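Local coordinates for protein DNA polymerase (Pyrobaculum calidifontis, PDB 5MDN) that probably extends DNA chains by adding deoxyribonucleotides from their triphosphates and releasing diphosphate, as a type-B DNA polymerase, at residues Ala167-Glu171 against Tyr332-Val337; Val191-Arg197 against Phe218-Phe222; Phe421-Tyr425 against Ala538-Leu542; Val453-His459 against Glu532-Phe537. All coordinates share one frame; numbering follows the deposited sequence.

Contact 1. Residues Ala167-Glu171 against Tyr332-Val337; sequences AFDIE and YVLDDV
Val337 and Ala167 form the close-packed end of this contact, where a central strand of the exonuclease domain is crossed by helix 326-356. The short segments run roughly antiparallel, at 146°, and their axes approach to 7.8 Å. CG2 of Val337 rests 3.6 Å from Ala167 O and also meets the Ala167 methyl, while farther along the strand Val333 CG2 lies 3.6 Å from Glu171 CG, the two side chains running alongside in opposite senses.

The other side is polar but still buried, loosening only at the partly exposed Tyr332. Asp169 reaches over the CB of Asp336 because chi1 (-168°) turns its CG away from the backbone N and toward the helix; its OD2 comes 3.3 Å from Asp336 OD2, the carboxylate planes 61° apart. Glu171, bent at chi2, brings OE2 to the edge of the Tyr332 ring, 3.6 Å from CE2, whereas Asp336 OD2 sits above one face of that ring. Asp336 OD1 is held in a salt bridge by Arg308. With an alanine in place of Asp169, the magnesium site would probably lose one of its carboxylates and Asp336 the neighbour that covers its CB.

No hydrogen bond joins the two segments. The sequences match the Exo I (Asp-Ile-Glu) and Exo III motifs of proofreading exonucleases, and a magnesium ion lies about 3 Å from the Asp169 side chain. Acceptor oxygens of Asp169, Glu171 and Asp336 gather here without a bond between them, consistent with a pocket whose negative charge is offset by metal and by Arg308.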
loop_
_atom_site.group_PDB
_atom_site.type_symbol
_atom_site.label_atom_id
_atom_site.label_comp_id
_atom_site.label_asym_id
_atom_site.label_seq_id
_atom_site.Cartn_x
_atom_site.Cartn_y
_atom_site.Cartn_z
ATOM N N ALA A 167 16.562 0.500 10.375
ATOM C CA ALA A 167 15.899 -0.731 9.975
ATOM C C ALA A 167 16.009 -1.753 11.099
ATOM O O ALA A 167 17.015 -1.812 11.810
ATOM C CB ALA A 167 16.511 -1.291 8.689
ATOM N N PHE A 168 14.963 -2.559 11.260
ATOM C CA PHE A 168 14.974 -3.584 12.292
ATOM C C PHE A 168 14.201 -4.804 11.815
ATOM O O PHE A 168 13.226 -4.693 11.066
ATOM C CB PHE A 168 14.399 -3.055 13.614
ATOM C CG PHE A 168 12.897 -3.104 13.696
ATOM C CD1 PHE A 168 12.117 -2.174 13.029
ATOM C CD2 PHE A 168 12.267 -4.074 14.459
ATOM C CE1 PHE A 168 10.735 -2.218 13.113
ATOM C CE2 PHE A 168 10.886 -4.123 14.547
ATOM C CZ PHE A 168 10.120 -3.194 13.873
ATOM N N ASP A 169 14.663 -5.972 12.256
ATOM C CA ASP A 169 14.039 -7.248 11.944
ATOM C C ASP A 169 14.053 -8.107 13.199
ATOM O O ASP A 169 14.950 -7.983 14.037
ATOM C CB ASP A 169 14.767 -7.958 10.791
ATOM C CG ASP A 169 13.984 -9.129 10.240
ATOM O OD1 ASP A 169 12.934 -8.902 9.604
ATOM O OD2 ASP A 169 14.422 -10.280 10.445
ATOM N N ILE A 170 13.055 -8.983 13.326
ATOM C CA ILE A 170 12.963 -9.884 14.466
ATOM C C ILE A 170 12.709 -11.303 13.976
ATOM O O ILE A 170 12.230 -11.529 12.862
ATOM C CB ILE A 170 11.857 -9.474 15.466
ATOM C CG1 ILE A 170 10.478 -9.864 14.930
ATOM C CG2 ILE A 170 11.910 -7.981 15.757
ATOM C CD1 ILE A 170 9.359 -9.649 15.924
ATOM N N GLU A 171 13.051 -12.264 14.832
ATOM C CA GLU A 171 12.637 -13.649 14.660
ATOM C C GLU A 171 12.185 -14.206 16.002
ATOM O O GLU A 171 12.830 -13.979 17.028
ATOM C CB GLU A 171 13.762 -14.510 14.074
ATOM C CG GLU A 171 14.074 -14.210 12.612
ATOM C CD GLU A 171 12.882 -14.416 11.689
ATOM O OE1 GLU A 171 11.982 -15.213 12.029
ATOM O OE2 GLU A 171 12.843 -13.770 10.619
ATOM N N TYR A 332 20.938 -15.181 8.472
ATOM C CA TYR A 332 19.592 -15.036 7.932
ATOM C C TYR A 332 18.953 -13.744 8.430
ATOM O O TYR A 332 18.336 -13.002 7.657
ATOM C CB TYR A 332 18.744 -16.250 8.319
ATOM C CG TYR A 332 17.280 -16.151 7.941
ATOM C CD1 TYR A 332 16.862 -16.358 6.631
ATOM C CD2 TYR A 332 16.315 -15.864 8.898
ATOM C CE1 TYR A 332 15.524 -16.269 6.286
ATOM C CE2 TYR A 332 14.978 -15.775 8.562
ATOM C CZ TYR A 332 14.588 -15.979 7.254
ATOM O OH TYR A 332 13.259 -15.892 6.912
ATOM N N VAL A 333 19.087 -13.467 9.728
ATOM C CA VAL A 333 18.531 -12.244 10.296
ATOM C C VAL A 333 19.262 -11.017 9.755
ATOM O O VAL A 333 18.640 -9.985 9.475
ATOM C CB VAL A 333 18.575 -12.316 11.834
ATOM C CG1 VAL A 333 18.316 -10.962 12.445
ATOM C CG2 VAL A 333 17.571 -13.333 12.344
ATOM N N LEU A 334 20.588 -11.107 9.588
ATOM C CA LEU A 334 21.335 -9.973 9.045
ATOM C C LEU A 334 20.972 -9.710 7.589
ATOM O O LEU A 334 20.843 -8.552 7.178
ATOM C CB LEU A 334 22.844 -10.193 9.172
ATOM C CG LEU A 334 23.567 -9.823 10.472
ATOM C CD1 LEU A 334 23.215 -8.403 10.896
ATOM C CD2 LEU A 334 23.288 -10.804 11.589
ATOM N N ASP A 335 20.808 -10.768 6.792
ATOM C CA ASP A 335 20.392 -10.579 5.408
ATOM C C ASP A 335 18.990 -9.991 5.319
ATOM O O ASP A 335 18.674 -9.283 4.356
ATOM C CB ASP A 335 20.474 -11.902 4.647
ATOM C CG ASP A 335 21.904 -12.316 4.354
ATOM O OD1 ASP A 335 22.785 -11.429 4.326
ATOM O OD2 ASP A 335 22.150 -13.524 4.149
ATOM N N ASP A 336 18.135 -10.277 6.303
ATOM C CA ASP A 336 16.826 -9.633 6.362
ATOM C C ASP A 336 16.963 -8.128 6.565
ATOM O O ASP A 336 16.439 -7.331 5.778
ATOM C CB ASP A 336 15.985 -10.254 7.479
ATOM C CG ASP A 336 15.332 -11.559 7.068
ATOM O OD1 ASP A 336 15.168 -11.786 5.852
ATOM O OD2 ASP A 336 14.973 -12.355 7.960
ATOM N N VAL A 337 17.665 -7.720 7.626
ATOM C CA VAL A 337 17.747 -6.300 7.962
ATOM C C VAL A 337 18.574 -5.537 6.932
ATOM O O VAL A 337 18.304 -4.360 6.661
ATOM C CB VAL A 337 18.293 -6.117 9.392
ATOM C CG1 VAL A 337 19.772 -6.482 9.473
ATOM C CG2 VAL A 337 18.059 -4.692 9.875
#

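Contact 2. Residues Val191-Arg197 against Phe218-Phe222; sequences VKTSDGR and FVKEF
Val191 and Thr193 supply most of the aliphatic contacts to two phenylalanines one helical turn apart. The CG2 methyl of Val191 stands over one face of the Phe218 ring in a CH-pi contact, 3.9 Å from the centroid. Thr193 serves both rings: CG2 meets the edge of the same ring, 3.6 Å from Phe218 CE2, while its CB lies over a face of Phe222. Both rings project from the helix with CG anti to the backbone N (chi1 -168° and 176°), which carries them across to the sheet.

This is a helix-on-sheet layer of the RNase H-like exonuclease fold: helix 209-222 covers strand 186-193, and residues 194-197 turn the chain into strand 198-202. Leu166 of the neighbouring strand packs into the same layer.

No hydrogen bond crosses to the helix; the polar bonds hold the turn itself together. Thr193 OG1 accepts from Gly196 N, three residues on, an ST motif, and also from Arg197 N at 2.9 Å. Asp195 and Arg197 form a salt bridge, OD2 to NH2 at 3.5 Å, beside the edge of Phe222. The carboxylate stands nearly upright to the ring, 84° between planes, with OD2 3.4 Å from Phe222 CE1; the guanidinium presents one face to Phe222 CD1. Ser194 OG, near Phe222 CZ, is hydrogen-bonded to Val165 N.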
loop_
_atom_site.group_PDB
_atom_site.type_symbol
_atom_site.label_atom_id
_atom_site.label_comp_id
_atom_site.label_asym_id
_atom_site.label_seq_id
_atom_site.Cartn_x
_atom_site.Cartn_y
_atom_site.Cartn_z
ATOM N N VAL A 191 19.296 -4.731 14.145
ATOM C CA VAL A 191 19.062 -3.348 13.757
ATOM C C VAL A 191 20.179 -2.916 12.817
ATOM O O VAL A 191 21.331 -3.339 12.968
ATOM C CB VAL A 191 18.982 -2.404 14.980
ATOM C CG1 VAL A 191 17.820 -2.790 15.883
ATOM C CG2 VAL A 191 20.290 -2.420 15.764
ATOM N N LYS A 192 19.830 -2.095 11.829
ATOM C CA LYS A 192 20.801 -1.500 10.925
ATOM C C LYS A 192 20.417 -0.045 10.708
ATOM O O LYS A 192 19.233 0.300 10.684
ATOM C CB LYS A 192 20.873 -2.255 9.589
ATOM C CG LYS A 192 22.041 -1.843 8.704
ATOM C CD LYS A 192 22.155 -2.727 7.472
ATOM C CE LYS A 192 23.148 -2.154 6.471
ATOM N NZ LYS A 192 24.554 -2.256 6.947
ATOM N N THR A 193 21.427 0.805 10.545
ATOM C CA THR A 193 21.249 2.245 10.634
ATOM C C THR A 193 21.856 2.923 9.414
ATOM O O THR A 193 22.734 2.377 8.742
ATOM C CB THR A 193 21.892 2.829 11.904
ATOM O OG1 THR A 193 23.314 2.898 11.735
ATOM C CG2 THR A 193 21.578 1.970 13.117
ATOM N N SER A 194 21.367 4.132 9.138
ATOM C CA SER A 194 21.894 4.902 8.018
ATOM C C SER A 194 23.323 5.366 8.276
ATOM O O SER A 194 24.070 5.612 7.322
ATOM C CB SER A 194 20.988 6.100 7.735
ATOM O OG SER A 194 20.746 6.847 8.913
ATOM N N ASP A 195 23.711 5.518 9.545
ATOM C CA ASP A 195 25.111 5.777 9.870
ATOM C C ASP A 195 26.014 4.677 9.324
ATOM O O ASP A 195 27.066 4.953 8.736
ATOM C CB ASP A 195 25.288 5.914 11.383
ATOM C CG ASP A 195 24.801 7.248 11.913
ATOM O OD1 ASP A 195 24.456 8.126 11.093
ATOM O OD2 ASP A 195 24.769 7.415 13.150
ATOM N N GLY A 196 25.613 3.420 9.511
ATOM C CA GLY A 196 26.447 2.298 9.134
ATOM C C GLY A 196 26.554 1.254 10.226
ATOM O O GLY A 196 27.279 0.264 10.079
ATOM N N ARG A 197 25.843 1.465 11.332
ATOM C CA ARG A 197 25.886 0.531 12.447
ATOM C C ARG A 197 24.997 -0.678 12.182
ATOM O O ARG A 197 23.956 -0.584 11.522
ATOM C CB ARG A 197 25.435 1.204 13.746
ATOM C CG ARG A 197 26.182 2.472 14.126
ATOM C CD ARG A 197 25.657 2.991 15.457
ATOM N NE ARG A 197 25.642 4.446 15.545
ATOM C CZ ARG A 197 25.037 5.124 16.516
ATOM N NH1 ARG A 197 24.399 4.475 17.482
ATOM N NH2 ARG A 197 25.072 6.450 16.525
ATOM N N PHE A 218 18.861 1.039 22.201
ATOM C CA PHE A 218 19.485 1.434 20.941
ATOM C C PHE A 218 18.673 2.517 20.236
ATOM O O PHE A 218 19.243 3.476 19.704
ATOM C CB PHE A 218 19.666 0.220 20.030
ATOM C CG PHE A 218 20.547 0.488 18.839
ATOM C CD1 PHE A 218 21.917 0.298 18.919
ATOM C CD2 PHE A 218 20.009 0.936 17.643
ATOM C CE1 PHE A 218 22.733 0.545 17.832
ATOM C CE2 PHE A 218 20.820 1.186 16.552
ATOM C CZ PHE A 218 22.183 0.990 16.646
ATOM N N VAL A 219 17.345 2.369 20.203
ATOM C CA VAL A 219 16.500 3.382 19.575
ATOM C C VAL A 219 16.666 4.724 20.276
ATOM O O VAL A 219 16.785 5.770 19.627
ATOM C CB VAL A 219 15.029 2.921 19.566
ATOM C CG1 VAL A 219 14.119 4.040 19.077
ATOM C CG2 VAL A 219 14.867 1.682 18.700
ATOM N N LYS A 220 16.689 4.714 21.609
ATOM C CA LYS A 220 16.914 5.948 22.353
ATOM C C LYS A 220 18.330 6.471 22.141
ATOM O O LYS A 220 18.548 7.690 22.118
ATOM C CB LYS A 220 16.647 5.716 23.842
ATOM C CG LYS A 220 15.213 5.328 24.171
ATOM C CD LYS A 220 14.988 5.306 25.674
ATOM C CE LYS A 220 15.867 4.266 26.346
ATOM N NZ LYS A 220 15.557 4.132 27.797
ATOM N N GLU A 221 19.296 5.567 21.981
ATOM C CA GLU A 221 20.688 5.966 21.804
ATOM C C GLU A 221 20.892 6.601 20.431
ATOM O O GLU A 221 21.495 7.673 20.310
ATOM C CB GLU A 221 21.591 4.737 21.973
ATOM C CG GLU A 221 23.090 4.992 22.034
ATOM C CD GLU A 221 23.472 5.781 23.273
ATOM O OE1 GLU A 221 22.765 5.638 24.296
ATOM O OE2 GLU A 221 24.469 6.534 23.231
ATOM N N PHE A 222 20.382 5.946 19.383
ATOM C CA PHE A 222 20.535 6.431 18.015
ATOM C C PHE A 222 19.595 7.594 17.705
ATOM O O PHE A 222 19.961 8.503 16.952
ATOM C CB PHE A 222 20.306 5.277 17.036
ATOM C CG PHE A 222 20.340 5.681 15.590
ATOM C CD1 PHE A 222 21.432 6.352 15.065
ATOM C CD2 PHE A 222 19.283 5.372 14.750
ATOM C CE1 PHE A 222 21.462 6.717 13.732
ATOM C CE2 PHE A 222 19.309 5.734 13.419
ATOM C CZ PHE A 222 20.399 6.406 12.909
#

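Contact 3. Residues Phe421-Tyr425 against Ala538-Leu542; sequences FSSMY and ARAIL
Met424 reaches into the flank of helix 528-551 and meets three of its residues in turn. From CB, which is directed at the helix, the chain first runs out extended: CG is anti to the backbone N (chi1 -179°) and lies 4.0 Å from Ile541 CD1. The sulfur comes next, and SD is 3.4 Å from that same Ile541 CD1. At chi3 (70°) the chain bends, turning the terminal methyl away from Ile541 and into the notch formed by Ala538 and Leu542. There Met424 CE sits 3.7 Å from Ala538 CB. On its other flank Met424 CE is 4.3 Å from Leu542 CG. The same methyl also hangs above one face of the Tyr425 ring, toward its rim.

Two aromatic rings flank this methionine. Phe421 offers a face to Leu542, whose CD2 stands 4.1 Å from the ring centroid and 16° off its normal, a CH-pi contact. Tyr425 reaches Ala538 obliquely, with CE1 4.0 Å from Ala538 CB. Its ring stacks on Tyr515, and its hydroxyl makes a weak hydrogen bond to Thr561 O. A type I turn from Phe421 to Met424, closed by Met424 N to Phe421 O, brings the chain from strand 416-420 into helix 424-431 and sets these side chains on a common front.

The side-chain contacts are all apolar, and all but the partly exposed Ile541 are buried. The sequence following Asp420, Phe-Ser-Ser-Met-Tyr, fits motif A of family B polymerases, and its seating on a long helix behind the antiparallel sheet is the layered architecture of the polymerase palm.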
loop_
_atom_site.group_PDB
_atom_site.type_symbol
_atom_site.label_atom_id
_atom_site.label_comp_id
_atom_site.label_asym_id
_atom_site.label_seq_id
_atom_site.Cartn_x
_atom_site.Cartn_y
_atom_site.Cartn_z
ATOM N N PHE A 421 -0.810 4.030 -20.787
ATOM C CA PHE A 421 -1.850 4.986 -21.148
ATOM C C PHE A 421 -2.494 5.639 -19.928
ATOM O O PHE A 421 -3.617 6.143 -20.022
ATOM C CB PHE A 421 -2.919 4.307 -22.006
ATOM C CG PHE A 421 -2.624 4.330 -23.479
ATOM C CD1 PHE A 421 -1.814 3.366 -24.051
ATOM C CD2 PHE A 421 -3.172 5.307 -24.294
ATOM C CE1 PHE A 421 -1.545 3.378 -25.405
ATOM C CE2 PHE A 421 -2.907 5.325 -25.650
ATOM C CZ PHE A 421 -2.092 4.358 -26.206
ATOM N N SER A 422 -1.816 5.623 -18.776
ATOM C CA SER A 422 -2.442 6.094 -17.542
ATOM C C SER A 422 -2.666 7.604 -17.544
ATOM O O SER A 422 -3.631 8.082 -16.938
ATOM C CB SER A 422 -1.593 5.689 -16.339
ATOM O OG SER A 422 -1.597 4.281 -16.164
ATOM N N SER A 423 -1.800 8.368 -18.214
ATOM C CA SER A 423 -1.979 9.814 -18.283
ATOM C C SER A 423 -3.173 10.223 -19.136
ATOM O O SER A 423 -3.489 11.416 -19.201
ATOM C CB SER A 423 -0.710 10.477 -18.824
ATOM O OG SER A 423 0.423 10.120 -18.054
ATOM N N MET A 424 -3.830 9.266 -19.792
ATOM C CA MET A 424 -5.002 9.569 -20.609
ATOM C C MET A 424 -6.147 10.133 -19.774
ATOM O O MET A 424 -6.855 11.046 -20.215
ATOM C CB MET A 424 -5.440 8.303 -21.341
ATOM C CG MET A 424 -6.638 8.446 -22.253
ATOM S SD MET A 424 -6.795 6.961 -23.256
ATOM C CE MET A 424 -7.286 5.779 -22.009
ATOM N N TYR A 425 -6.352 9.597 -18.571
ATOM C CA TYR A 425 -7.533 9.904 -17.772
ATOM C C TYR A 425 -7.542 11.340 -17.250
ATOM O O TYR A 425 -8.591 11.996 -17.307
ATOM C CB TYR A 425 -7.658 8.911 -16.619
ATOM C CG TYR A 425 -7.833 7.497 -17.099
ATOM C CD1 TYR A 425 -9.054 7.065 -17.599
ATOM C CD2 TYR A 425 -6.775 6.600 -17.076
ATOM C CE1 TYR A 425 -9.220 5.777 -18.049
ATOM C CE2 TYR A 425 -6.931 5.310 -17.524
ATOM C CZ TYR A 425 -8.156 4.906 -18.009
ATOM O OH TYR A 425 -8.312 3.621 -18.454
ATOM N N ALA A 538 -12.457 7.330 -23.013
ATOM C CA ALA A 538 -11.231 6.536 -23.045
ATOM C C ALA A 538 -11.315 5.425 -24.083
ATOM O O ALA A 538 -10.360 5.197 -24.836
ATOM C CB ALA A 538 -10.946 5.955 -21.662
ATOM N N ARG A 539 -12.440 4.711 -24.124
ATOM C CA ARG A 539 -12.593 3.627 -25.088
ATOM C C ARG A 539 -12.544 4.149 -26.520
ATOM O O ARG A 539 -11.961 3.508 -27.402
ATOM C CB ARG A 539 -13.903 2.882 -24.826
ATOM C CG ARG A 539 -14.186 1.746 -25.795
ATOM C CD ARG A 539 -15.538 1.105 -25.517
ATOM N NE ARG A 539 -15.605 0.528 -24.177
ATOM C CZ ARG A 539 -15.233 -0.713 -23.880
ATOM N NH1 ARG A 539 -14.765 -1.512 -24.829
ATOM N NH2 ARG A 539 -15.327 -1.155 -22.633
ATOM N N ALA A 540 -13.139 5.320 -26.767
ATOM C CA ALA A 540 -13.264 5.822 -28.133
ATOM C C ALA A 540 -11.907 6.109 -28.766
ATOM O O ALA A 540 -11.670 5.752 -29.927
ATOM C CB ALA A 540 -14.135 7.078 -28.149
ATOM N N ILE A 541 -10.993 6.745 -28.024
ATOM C CA ILE A 541 -9.698 7.100 -28.604
ATOM C C ILE A 541 -8.687 5.967 -28.519
ATOM O O ILE A 541 -7.653 6.026 -29.202
ATOM C CB ILE A 541 -9.089 8.366 -27.964
ATOM C CG1 ILE A 541 -8.319 8.027 -26.686
ATOM C CG2 ILE A 541 -10.176 9.401 -27.696
ATOM C CD1 ILE A 541 -9.130 8.168 -25.432
ATOM N N LEU A 542 -8.946 4.935 -27.712
ATOM C CA LEU A 542 -8.128 3.729 -27.788
ATOM C C LEU A 542 -8.368 2.995 -29.100
ATOM O O LEU A 542 -7.417 2.582 -29.774
ATOM C CB LEU A 542 -8.415 2.814 -26.598
ATOM C CG LEU A 542 -7.679 3.104 -25.292
ATOM C CD1 LEU A 542 -8.141 2.146 -24.208
ATOM C CD2 LEU A 542 -6.174 3.006 -25.489
#

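Contact 4. Residues Val453-His459 against Glu532-Phe537; sequences VAPEVGH and ESVTAF
Pro455 points its CD into the face of Phe537, almost over the ring centre, 3.4 Å from the centroid and 8° off the normal, a CH-pi contact with the proline lying roughly perpendicular to the phenylalanine side chain. Phe537 has CG anti to the carbonyl carbon (chi1 -86°), which swings the ring up to the loop; its CE2 also touches the backbone of Ala454, 3.6 Å from CA. Tyr432 stacks on Phe537, tying the loop contact to a second aromatic. With a serine in place of Phe537, Pro455 would probably lose the flat surface it rests on and Tyr432 its stacking partner.

At the other end Glu532 OE1 comes to the edge of the His459 ring, near its plane. Imidazole and carboxylate are nearly coplanar (18°), and His459 NE2 gives a weak hydrogen bond of 3.4 Å to Glu532 OE1. Ser533 OG, bonded to Glu529 O, lies at the same ring's edge, 3.5 Å from His459 CD2. Between the ends, Val457 CG1 faces Ala536 CB at 4.2 Å.

Ala454 N bonded to His459 O closes the loop between strands 451-453 and 460-462, which precedes helix 468-486, the first of the paired fingers helices of the family B polymerase fold, and docks on helix 528-551.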
loop_
_atom_site.group_PDB
_atom_site.type_symbol
_atom_site.label_atom_id
_atom_site.label_comp_id
_atom_site.label_asym_id
_atom_site.label_seq_id
_atom_site.Cartn_x
_atom_site.Cartn_y
_atom_site.Cartn_z
ATOM N N VAL A 453 -20.992 16.509 -24.811
ATOM C CA VAL A 453 -21.735 15.266 -24.653
ATOM C C VAL A 453 -20.755 14.108 -24.737
ATOM O O VAL A 453 -19.927 14.048 -25.656
ATOM C CB VAL A 453 -22.840 15.133 -25.715
ATOM C CG1 VAL A 453 -23.716 13.923 -25.429
ATOM C CG2 VAL A 453 -23.679 16.401 -25.773
ATOM N N ALA A 454 -20.849 13.194 -23.787
ATOM C CA ALA A 454 -19.952 12.048 -23.738
ATOM C C ALA A 454 -20.347 11.040 -24.809
ATOM O O ALA A 454 -21.541 10.775 -24.988
ATOM C CB ALA A 454 -19.977 11.400 -22.359
ATOM N N PRO A 455 -19.389 10.481 -25.551
ATOM C CA PRO A 455 -19.746 9.544 -26.624
ATOM C C PRO A 455 -20.560 8.361 -26.106
ATOM O O PRO A 455 -20.441 7.953 -24.949
ATOM C CB PRO A 455 -18.386 9.106 -27.181
ATOM C CG PRO A 455 -17.390 9.427 -26.101
ATOM C CD PRO A 455 -17.933 10.657 -25.431
ATOM N N GLU A 456 -21.359 7.796 -27.011
ATOM C CA GLU A 456 -22.712 7.298 -26.792
ATOM C C GLU A 456 -23.045 6.732 -25.411
ATOM O O GLU A 456 -23.727 5.710 -25.292
ATOM C CB GLU A 456 -23.030 6.268 -27.878
ATOM C CG GLU A 456 -24.526 6.064 -28.145
ATOM C CD GLU A 456 -24.809 5.104 -29.293
ATOM O OE1 GLU A 456 -23.877 4.774 -30.061
ATOM O OE2 GLU A 456 -25.970 4.662 -29.407
ATOM N N VAL A 457 -22.519 7.336 -24.355
ATOM C CA VAL A 457 -23.155 7.114 -23.069
ATOM C C VAL A 457 -24.173 8.223 -22.854
ATOM O O VAL A 457 -25.158 8.038 -22.131
ATOM C CB VAL A 457 -22.145 7.012 -21.914
ATOM C CG1 VAL A 457 -21.533 8.347 -21.622
ATOM C CG2 VAL A 457 -22.842 6.445 -20.694
ATOM N N GLY A 458 -23.953 9.368 -23.507
ATOM C CA GLY A 458 -24.911 10.449 -23.591
ATOM C C GLY A 458 -25.036 11.326 -22.370
ATOM O O GLY A 458 -26.049 12.017 -22.222
ATOM N N HIS A 459 -24.043 11.332 -21.488
ATOM C CA HIS A 459 -24.071 12.250 -20.360
ATOM C C HIS A 459 -23.543 13.623 -20.767
ATOM O O HIS A 459 -22.678 13.749 -21.638
ATOM C CB HIS A 459 -23.261 11.691 -19.191
ATOM C CG HIS A 459 -23.770 10.378 -18.686
ATOM N ND1 HIS A 459 -25.098 10.159 -18.388
ATOM C CD2 HIS A 459 -23.131 9.212 -18.438
ATOM C CE1 HIS A 459 -25.254 8.915 -17.974
ATOM N NE2 HIS A 459 -24.075 8.319 -17.995
ATOM N N GLU A 532 -18.456 6.681 -15.918
ATOM C CA GLU A 532 -18.902 6.122 -17.189
ATOM C C GLU A 532 -18.556 7.034 -18.362
ATOM O O GLU A 532 -18.272 6.549 -19.463
ATOM C CB GLU A 532 -20.406 5.853 -17.141
ATOM C CG GLU A 532 -20.795 4.714 -16.208
ATOM C CD GLU A 532 -22.291 4.474 -16.164
ATOM O OE1 GLU A 532 -23.047 5.317 -16.692
ATOM O OE2 GLU A 532 -22.710 3.440 -15.603
ATOM N N SER A 533 -18.582 8.351 -18.150
ATOM C CA SER A 533 -18.192 9.272 -19.215
ATOM C C SER A 533 -16.691 9.218 -19.473
ATOM O O SER A 533 -16.251 9.335 -20.622
ATOM C CB SER A 533 -18.626 10.694 -18.866
ATOM O OG SER A 533 -20.034 10.774 -18.729
ATOM N N VAL A 534 -15.889 9.052 -18.418
ATOM C CA VAL A 534 -14.443 8.963 -18.596
ATOM C C VAL A 534 -14.075 7.705 -19.376
ATOM O O VAL A 534 -13.208 7.739 -20.257
ATOM C CB VAL A 534 -13.730 9.018 -17.232
ATOM C CG1 VAL A 534 -12.232 8.824 -17.405
ATOM C CG2 VAL A 534 -14.007 10.341 -16.541
ATOM N N THR A 535 -14.723 6.578 -19.065
ATOM C CA THR A 535 -14.452 5.341 -19.794
ATOM C C THR A 535 -14.836 5.467 -21.263
ATOM O O THR A 535 -14.090 5.027 -22.146
ATOM C CB THR A 535 -15.201 4.171 -19.155
ATOM O OG1 THR A 535 -16.611 4.350 -19.331
ATOM C CG2 THR A 535 -14.889 4.081 -17.674
ATOM N N ALA A 536 -16.000 6.060 -21.542
ATOM C CA ALA A 536 -16.482 6.132 -22.917
ATOM C C ALA A 536 -15.573 7.003 -23.773
ATOM O O ALA A 536 -15.272 6.653 -24.921
ATOM C CB ALA A 536 -17.916 6.659 -22.947
ATOM N N PHE A 537 -15.130 8.143 -23.237
ATOM C CA PHE A 537 -14.087 8.909 -23.910
ATOM C C PHE A 537 -12.816 8.084 -24.055
ATOM O O PHE A 537 -12.166 8.113 -25.106
ATOM C CB PHE A 537 -13.798 10.204 -23.150
ATOM C CG PHE A 537 -14.704 11.347 -23.519
ATOM C CD1 PHE A 537 -14.574 11.983 -24.744
ATOM C CD2 PHE A 537 -15.670 11.800 -22.634
ATOM C CE1 PHE A 537 -15.398 13.041 -25.085
ATOM C CE2 PHE A 537 -16.498 12.857 -22.970
ATOM C CZ PHE A 537 -16.361 13.479 -24.197
#

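How the contacts relate
The four contacts fall into two pairs on opposite sides of the chain's centre. Contacts 1 and 2 share the exonuclease sheet, their centres 13 Å apart, and a probable hydrogen bond of 2.7 Å from Ala167 N to Lys192 O joins them. Contact 1 holds the metal-binding Asp169, whereas the Val191 side chain of contact 2 is about 12 Å from a bound magnesium ion, a layer behind the site. Contacts 3 and 4 use successive turns of helix 528-551, with centres 12 Å apart, and touch where Tyr425 CD1 meets Val534 CG1 at 3.6 Å. Contact 3 lies 44 Å, centre to centre, from contact 1, consistent with exonuclease and polymerase regions set well apart, and is away from the annotated metal sites.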